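Local coordinates for protein enoyl-CoA hydratase (Thermus thermophilus, PDB 1WZ8) that probably catalyses the hydration of enoyl-CoA thioesters to hydroxyacyl-CoA as a hexameric member of the crotonase family, at residues N32-A37 and V66-G71; A129-G134 and A187-D192. One frame throughout, in Å; residues are numbered along the deposited sequence.

Interaction 1: residues N32-A37 and V66-G71; sequences NAMPPA and VFSAGG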
loop_
_atom_site.group_PDB
_atom_site.type_symbol
_atom_site.label_atom_id
_atom_site.label_comp_id
_atom_site.label_asym_id
_atom_site.label_seq_id
_atom_site.Cartn_x
_atom_site.Cartn_y
_atom_site.Cartn_z
ATOM N N ASN A 32 30.325 -20.810 11.102
ATOM C CA ASN A 32 28.970 -21.310 10.957
ATOM C C ASN A 32 28.369 -21.059 9.583
ATOM O O ASN A 32 27.198 -20.685 9.465
ATOM C CB ASN A 32 28.060 -20.740 12.048
ATOM C CG ASN A 32 28.413 -21.259 13.428
ATOM O OD1 ASN A 32 28.628 -22.461 13.618
ATOM N ND2 ASN A 32 28.464 -20.359 14.405
ATOM N N ALA A 33 29.174 -21.252 8.541
ATOM C CA ALA A 33 28.671 -21.102 7.180
ATOM C C ALA A 33 27.577 -22.162 7.151
ATOM O O ALA A 33 27.752 -23.248 7.702
ATOM C CB ALA A 33 29.759 -21.423 6.164
ATOM N N MET A 34 26.454 -21.852 6.519
ATOM C CA MET A 34 25.334 -22.778 6.503
ATOM C C MET A 34 25.251 -23.795 5.378
ATOM O O MET A 34 25.077 -23.434 4.219
ATOM C CB MET A 34 24.023 -21.995 6.511
ATOM C CG MET A 34 23.881 -20.983 7.625
ATOM S SD MET A 34 22.371 -20.041 7.337
ATOM C CE MET A 34 22.430 -18.849 8.690
ATOM N N PRO A 35 25.388 -25.089 5.709
ATOM C CA PRO A 35 25.292 -26.119 4.668
ATOM C C PRO A 35 23.795 -26.213 4.351
ATOM O O PRO A 35 22.970 -25.672 5.086
ATOM C CB PRO A 35 25.796 -27.375 5.374
ATOM C CG PRO A 35 26.735 -26.833 6.412
ATOM C CD PRO A 35 25.963 -25.649 6.943
ATOM N N PRO A 36 23.424 -26.902 3.262
ATOM C CA PRO A 36 22.011 -27.035 2.896
ATOM C C PRO A 36 21.087 -27.419 4.058
ATOM O O PRO A 36 20.045 -26.795 4.266
ATOM C CB PRO A 36 22.041 -28.109 1.809
ATOM C CG PRO A 36 23.333 -27.834 1.122
ATOM C CD PRO A 36 24.289 -27.575 2.276
ATOM N N ALA A 37 21.477 -28.437 4.819
ATOM C CA ALA A 37 20.662 -28.906 5.937
ATOM C C ALA A 37 20.416 -27.859 7.014
ATOM O O ALA A 37 19.303 -27.754 7.536
ATOM C CB ALA A 37 21.292 -30.150 6.557
ATOM N N VAL A 66 30.487 -17.328 17.410
ATOM C CA VAL A 66 30.336 -16.613 16.150
ATOM C C VAL A 66 28.931 -16.882 15.640
ATOM O O VAL A 66 28.425 -17.994 15.786
ATOM C CB VAL A 66 31.371 -17.087 15.099
ATOM C CG1 VAL A 66 31.157 -18.557 14.777
ATOM C CG2 VAL A 66 31.261 -16.242 13.841
ATOM N N PHE A 67 28.293 -15.871 15.059
ATOM C CA PHE A 67 26.939 -16.057 14.556
ATOM C C PHE A 67 26.986 -16.839 13.247
ATOM O O PHE A 67 26.958 -18.068 13.269
ATOM C CB PHE A 67 26.238 -14.709 14.367
ATOM C CG PHE A 67 24.736 -14.803 14.378
ATOM C CD1 PHE A 67 23.997 -14.560 13.223
ATOM C CD2 PHE A 67 24.059 -15.137 15.547
ATOM C CE1 PHE A 67 22.606 -14.647 13.230
ATOM C CE2 PHE A 67 22.663 -15.226 15.568
ATOM C CZ PHE A 67 21.939 -14.980 14.402
ATOM N N SER A 68 27.067 -16.155 12.109
ATOM C CA SER A 68 27.122 -16.874 10.838
ATOM C C SER A 68 27.616 -16.064 9.647
ATOM O O SER A 68 27.221 -14.914 9.451
ATOM C CB SER A 68 25.747 -17.459 10.495
ATOM O OG SER A 68 25.785 -18.120 9.234
ATOM N N ALA A 69 28.476 -16.685 8.845
ATOM C CA ALA A 69 29.023 -16.049 7.652
ATOM C C ALA A 69 28.053 -16.203 6.478
ATOM O O ALA A 69 28.326 -15.736 5.370
ATOM C CB ALA A 69 30.381 -16.670 7.302
ATOM N N GLY A 70 26.925 -16.863 6.725
ATOM C CA GLY A 70 25.935 -17.057 5.677
ATOM C C GLY A 70 25.984 -18.416 4.996
ATOM O O GLY A 70 26.572 -19.361 5.521
ATOM N N GLY A 71 25.358 -18.512 3.825
ATOM C CA GLY A 71 25.338 -19.764 3.089
ATOM C C GLY A 71 26.726 -20.251 2.720
ATOM O O GLY A 71 27.585 -19.460 2.338
#
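The side-chain amide of Asn32 meets Val66 on one face and carbonyl oxygens at its ND2 edge. CG1 of Val66 lies over that face, 3.3 Å from ND2 of Asn32, set between backbone N and carbonyl carbon by a chi1 of 62°. Phe67 O, displaced toward the opposite face and 18° out of the amide plane, receives ND2 of Asn32 at 3.0 Å. Val66 O is nearer, 2.7 Å from Asn32 ND2, but the bond is bent and weak. Glu63 O also accepts from ND2, while OD1 takes the N-H of Gly28, so both ends of this buried amide are used and its flip fixed. Asparagine suits the place: its amide both donates and accepts, and it tolerates left-handed helical angles better than most non-glycine residues. This network joins the turn before helix 36-49 to the loop after strand 57-62. In crotonases that loop typically supplies a backbone N-H to the oxyanion hole; a methylpentanediol near Gly71, probably from the crystallisation liquor, only hints at a pocket. Ser68 OG gives its proton to Asn32 O (2.9 Å) from 43° above the carbonyl plane and accepts from Gly70 N (3.0 Å), an ST turn; one hydroxyl ties its own loop and binds the neighbouring segment. Beyond it, Met34 N donates nearly straight to Gly70 O at 2.7 Å, beside a CA-H...O contact from Ala33 CA to the same oxygen. At Gly70 the backbone angles would jam a CB against the preceding carbonyl O, calling for glycine. The extended Met34 chain reaches back until its CE lies 3.5 Å from Ser68 OG.

Interaction 2: residues A129-G134 and A187-D192; sequences AVVGKG and ALAVED
Val130 and Val190 cross obliquely, CG1 of Val130 lying 4.1 Å from CG2 of Val190, while Leu188 brings CD1 near the other methyl of Val130; Lys198 of helix 195-207 packs against all three. On the other face CG2 of Val131 meets CB of Ala189 at 3.9 Å, a branched residue beside a small one. Between these faces the strands run parallel: Val131 N donates to Leu188 O (2.9 Å, 179°), Val190 N to Val131 O and Lys133 N to Val190 O (2.8 Å). Strand 188-190 is the outermost of the main sheet within this chain.

Beyond, charged side chains take over. Lys133 runs across Glu191, CE of Lys133 lying 3.4 Å from OE2 of Glu191. A bend at chi4 (-54°) turns NZ to a water (2.9 Å from NZ of Lys133), with Ala189 O a weak, longer partner; the opposite charges do not touch. Asp192 OD2 takes Gly134 N on its syn lone pair at 2.9 Å; its two oxygens lie where a CB on Gly132 or Gly134 would stand, so glycine lets the carboxylate reach the backbone. An apolar pairing thus ends in a charged turn, where attraction between Lys133 and Glu191 is probably modest.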
loop_
_atom_site.group_PDB
_atom_site.type_symbol
_atom_site.label_atom_id
_atom_site.label_comp_id
_atom_site.label_asym_id
_atom_site.label_seq_id
_atom_site.Cartn_x
_atom_site.Cartn_y
_atom_site.Cartn_z
ATOM N N ALA A 129 18.442 -7.398 18.160
ATOM C CA ALA A 129 19.758 -7.958 17.915
ATOM C C ALA A 129 20.747 -7.210 18.779
ATOM O O ALA A 129 20.714 -5.983 18.852
ATOM C CB ALA A 129 20.139 -7.814 16.442
ATOM N N VAL A 130 21.606 -7.959 19.456
ATOM C CA VAL A 130 22.638 -7.366 20.285
ATOM C C VAL A 130 23.933 -7.712 19.574
ATOM O O VAL A 130 24.220 -8.890 19.347
ATOM C CB VAL A 130 22.665 -7.983 21.703
ATOM C CG1 VAL A 130 23.776 -7.341 22.528
ATOM C CG2 VAL A 130 21.319 -7.784 22.384
ATOM N N VAL A 131 24.702 -6.697 19.197
ATOM C CA VAL A 131 25.962 -6.943 18.511
ATOM C C VAL A 131 27.130 -6.432 19.331
ATOM O O VAL A 131 26.950 -5.704 20.314
ATOM C CB VAL A 131 26.016 -6.245 17.126
ATOM C CG1 VAL A 131 24.827 -6.665 16.285
ATOM C CG2 VAL A 131 26.048 -4.724 17.294
ATOM N N GLY A 132 28.328 -6.832 18.925
ATOM C CA GLY A 132 29.520 -6.367 19.605
ATOM C C GLY A 132 29.969 -5.117 18.874
ATOM O O GLY A 132 29.666 -4.946 17.695
ATOM N N LYS A 133 30.666 -4.224 19.563
ATOM C CA LYS A 133 31.140 -3.007 18.921
ATOM C C LYS A 133 31.991 -3.349 17.695
ATOM O O LYS A 133 31.979 -2.623 16.697
ATOM C CB LYS A 133 31.964 -2.179 19.903
ATOM C CG LYS A 133 31.152 -1.661 21.075
ATOM C CD LYS A 133 31.960 -0.725 21.953
ATOM C CE LYS A 133 31.101 -0.190 23.079
ATOM N NZ LYS A 133 29.860 0.426 22.544
ATOM N N GLY A 134 32.711 -4.466 17.777
ATOM C CA GLY A 134 33.570 -4.881 16.681
ATOM C C GLY A 134 33.008 -5.934 15.742
ATOM O O GLY A 134 33.708 -6.412 14.846
ATOM N N ALA A 187 19.612 -2.774 17.731
ATOM C CA ALA A 187 19.279 -2.079 18.974
ATOM C C ALA A 187 20.436 -1.728 19.898
ATOM O O ALA A 187 20.503 -0.608 20.422
ATOM C CB ALA A 187 18.244 -2.892 19.755
ATOM N N LEU A 188 21.334 -2.680 20.114
ATOM C CA LEU A 188 22.448 -2.451 21.022
ATOM C C LEU A 188 23.772 -2.956 20.503
ATOM O O LEU A 188 23.833 -3.953 19.789
ATOM C CB LEU A 188 22.181 -3.136 22.360
ATOM C CG LEU A 188 20.953 -2.751 23.186
ATOM C CD1 LEU A 188 20.732 -3.822 24.243
ATOM C CD2 LEU A 188 21.146 -1.372 23.825
ATOM N N ALA A 189 24.836 -2.251 20.880
ATOM C CA ALA A 189 26.195 -2.631 20.517
ATOM C C ALA A 189 26.957 -2.555 21.829
ATOM O O ALA A 189 27.087 -1.475 22.400
ATOM C CB ALA A 189 26.784 -1.652 19.510
ATOM N N VAL A 190 27.437 -3.698 22.312
ATOM C CA VAL A 190 28.176 -3.759 23.576
ATOM C C VAL A 190 29.592 -4.284 23.356
ATOM O O VAL A 190 29.966 -4.621 22.234
ATOM C CB VAL A 190 27.470 -4.692 24.578
ATOM C CG1 VAL A 190 26.060 -4.182 24.867
ATOM C CG2 VAL A 190 27.414 -6.110 24.009
ATOM N N GLU A 191 30.384 -4.353 24.426
ATOM C CA GLU A 191 31.742 -4.867 24.292
ATOM C C GLU A 191 31.604 -6.278 23.744
ATOM O O GLU A 191 30.755 -7.045 24.195
ATOM C CB GLU A 191 32.459 -4.887 25.646
ATOM C CG GLU A 191 32.656 -3.512 26.285
ATOM C CD GLU A 191 33.469 -2.559 25.420
ATOM O OE1 GLU A 191 34.390 -3.025 24.714
ATOM O OE2 GLU A 191 33.196 -1.336 25.456
ATOM N N ASP A 192 32.428 -6.614 22.759
ATOM C CA ASP A 192 32.367 -7.928 22.123
ATOM C C ASP A 192 32.172 -9.097 23.083
ATOM O O ASP A 192 31.393 -10.012 22.811
ATOM C CB ASP A 192 33.624 -8.160 21.290
ATOM C CG ASP A 192 33.763 -7.162 20.154
ATOM O OD1 ASP A 192 34.778 -7.236 19.436
ATOM O OD2 ASP A 192 32.866 -6.311 19.978
HETATM O O HOH W 1 17.817 -4.774 17.112
HETATM O O HOH W 2 27.972 -0.413 24.532
#

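How the interactions relate
Interaction 1 is buried, about 10 Å between its centre and that of the chain, and joins a loop leading into helix 36-49 to another loop; interaction 2 lies farther out and pairs two strands of the main sheet. Their nearest atoms are about 7 Å apart. Strand 107-111 and the loop after it stand between them: Val111 packs on 129-134, and the backbones of Glu112 and Phe67 are hydrogen-bonded. Interaction 1 is held mainly by neutral polar groups satisfied in the interior, whereas interaction 2 relies on regular backbone bonds and aliphatic faces, with the acidic side chains and Lys133 of its segments at their exposed end. Only interaction 2 is touched by another subunit, whose Lys164 and Tyr167 reach Ala187.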